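Local atomic coordinates of PrgZ (Enterococcus faecalis, PDB entry 4FAJ), a protein that binds peptide pheromone outside the cell as a membrane-anchored substrate-binding receptor, and probably takes part in peptide import. Residues T68-L73 with I84-N89. Numbering follows the deposited sequence.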
loop_
_atom_site.group_PDB
_atom_site.type_symbol
_atom_site.label_atom_id
_atom_site.label_comp_id
_atom_site.label_asym_id
_atom_site.label_seq_id
_atom_site.Cartn_x
_atom_site.Cartn_y
_atom_site.Cartn_z
ATOM N N THR A 68 0.542 -10.458 7.724
ATOM C CA THR A 68 -0.739 -11.119 7.432
ATOM C C THR A 68 -0.513 -12.262 6.448
ATOM O O THR A 68 0.550 -12.331 5.838
ATOM C CB THR A 68 -1.765 -10.159 6.767
ATOM O OG1 THR A 68 -1.399 -9.939 5.394
ATOM C CG2 THR A 68 -1.885 -8.805 7.508
ATOM N N PRO A 69 -1.518 -13.149 6.273
ATOM C CA PRO A 69 -1.442 -14.097 5.161
ATOM C C PRO A 69 -1.452 -13.384 3.817
ATOM O O PRO A 69 -1.854 -12.227 3.725
ATOM C CB PRO A 69 -2.706 -14.944 5.320
ATOM C CG PRO A 69 -3.097 -14.765 6.804
ATOM C CD PRO A 69 -2.742 -13.346 7.071
ATOM N N VAL A 70 -0.986 -14.076 2.787
ATOM C CA VAL A 70 -1.073 -13.575 1.422
ATOM C C VAL A 70 -2.544 -13.465 1.061
ATOM O O VAL A 70 -3.311 -14.359 1.378
ATOM C CB VAL A 70 -0.345 -14.523 0.458
ATOM C CG1 VAL A 70 -0.688 -14.197 -0.991
ATOM C CG2 VAL A 70 1.173 -14.446 0.697
ATOM N N GLN A 71 -2.936 -12.361 0.429
ATOM C CA GLN A 71 -4.327 -12.118 0.059
ATOM C C GLN A 71 -4.606 -12.305 -1.446
ATOM O O GLN A 71 -5.692 -12.752 -1.816
ATOM C CB GLN A 71 -4.734 -10.710 0.457
ATOM C CG GLN A 71 -4.559 -10.402 1.914
ATOM C CD GLN A 71 -5.476 -11.237 2.777
ATOM O OE1 GLN A 71 -6.684 -11.247 2.566
ATOM N NE2 GLN A 71 -4.911 -11.934 3.748
ATOM N N SER A 72 -3.627 -11.981 -2.295
ATOM C CA SER A 72 -3.760 -12.132 -3.738
ATOM C C SER A 72 -2.447 -12.590 -4.381
ATOM O O SER A 72 -1.358 -12.218 -3.922
ATOM C CB SER A 72 -4.221 -10.801 -4.363
ATOM O OG SER A 72 -4.207 -10.861 -5.777
ATOM N N LEU A 73 -2.567 -13.409 -5.424
ATOM C CA LEU A 73 -1.441 -13.796 -6.268
ATOM C C LEU A 73 -1.583 -13.231 -7.690
ATOM O O LEU A 73 -0.902 -13.690 -8.617
ATOM C CB LEU A 73 -1.324 -15.320 -6.320
ATOM C CG LEU A 73 -1.154 -16.053 -4.995
ATOM C CD1 LEU A 73 -1.190 -17.563 -5.223
ATOM C CD2 LEU A 73 0.151 -15.638 -4.348
ATOM N N ILE A 84 1.866 -7.782 -2.096
ATOM C CA ILE A 84 2.690 -6.990 -3.005
ATOM C C ILE A 84 4.184 -7.281 -2.837
ATOM O O ILE A 84 4.890 -7.425 -3.834
ATOM C CB ILE A 84 2.353 -5.500 -2.895
ATOM C CG1 ILE A 84 1.027 -5.241 -3.616
ATOM C CG2 ILE A 84 3.465 -4.636 -3.483
ATOM C CD1 ILE A 84 0.472 -3.843 -3.391
ATOM N N THR A 85 4.665 -7.388 -1.598
ATOM C CA THR A 85 6.029 -7.873 -1.364
ATOM C C THR A 85 6.300 -9.267 -1.970
ATOM O O THR A 85 7.356 -9.495 -2.585
ATOM C CB THR A 85 6.375 -7.873 0.143
ATOM O OG1 THR A 85 6.519 -6.515 0.591
ATOM C CG2 THR A 85 7.692 -8.637 0.408
ATOM N N LEU A 86 5.356 -10.197 -1.823
ATOM C CA LEU A 86 5.541 -11.513 -2.427
ATOM C C LEU A 86 5.633 -11.389 -3.949
ATOM O O LEU A 86 6.544 -11.938 -4.572
ATOM C CB LEU A 86 4.407 -12.459 -2.071
ATOM C CG LEU A 86 4.443 -13.814 -2.785
ATOM C CD1 LEU A 86 5.728 -14.567 -2.472
ATOM C CD2 LEU A 86 3.201 -14.616 -2.373
ATOM N N LEU A 87 4.695 -10.660 -4.540
ATOM C CA LEU A 87 4.672 -10.493 -6.001
ATOM C C LEU A 87 5.919 -9.755 -6.508
ATOM O O LEU A 87 6.433 -10.082 -7.586
ATOM C CB LEU A 87 3.378 -9.800 -6.475
ATOM C CG LEU A 87 2.096 -10.635 -6.491
ATOM C CD1 LEU A 87 0.891 -9.780 -6.967
ATOM C CD2 LEU A 87 2.216 -11.882 -7.341
ATOM N N ALA A 88 6.429 -8.788 -5.741
ATOM C CA ALA A 88 7.667 -8.090 -6.120
ATOM C C ALA A 88 8.875 -9.040 -6.171
ATOM O O ALA A 88 9.868 -8.752 -6.835
ATOM C CB ALA A 88 7.939 -6.907 -5.179
ATOM N N ASN A 89 8.755 -10.189 -5.510
ATOM C CA ASN A 89 9.840 -11.173 -5.417
ATOM C C ASN A 89 9.654 -12.467 -6.245
ATOM O O ASN A 89 10.654 -13.088 -6.648
ATOM C CB ASN A 89 10.097 -11.483 -3.949
ATOM C CG ASN A 89 10.795 -10.348 -3.243
ATOM O OD1 ASN A 89 12.002 -10.164 -3.397
ATOM N ND2 ASN A 89 10.047 -9.576 -2.459
#
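The flat carbonyl group of Leu-73 offers one face to Leu-87: the CD2 methyl of Leu-87 sits above that plane, 3.8 Å from Leu-73 O and 4.0 Å from Leu-73 C. A second carbonyl, that of Pro-69, is gripped on both faces from within 68-73. Thr-68 OG1 approaches Pro-69 O at 2.9 Å, tilted 31° from the carbonyl plane, while Gln-71 NE2 reaches Pro-69 O at 3.1 Å from the opposite face, well above the plane. That second bond is nearly straight at the hydrogen (163°), and the oxygen lies close to the amide plane of Gln-71, which favours this rotation of the amide.

No hydrogen bond joins the two segments; their contact is buried van der Waals packing, of methyl on methyl and methyl on carbonyl. Both apolar side-chain contacts fall on one methyl: Leu-86 CD2 lies 3.7 Å from Val-70 CG2 and 3.8 Å from Leu-73 CD2, so two loop side chains converge on it. Leu-86 points its CB toward the loop, and a chi1 of 174° carries CG away from its N; the side chain meets Val-70 at about a right angle. Trp-253 and Ile-255 of strand 252-257 touch Val-70 and Leu-86, respectively.

Ser-83 OG hydrogen-bonds Gln-71 N and Ser-72 N, tying the loop to the helix by polar contacts. Thr-68 and Ile-84 each pack on an apolar side chain of the bound peptide. The arrangement is a strand-loop-helix unit, 61-66 to 81-90, whose loop folds back on its own helix beside the peptide-binding cleft of a type 2 periplasmic-binding-protein fold, as in OppA-like receptors.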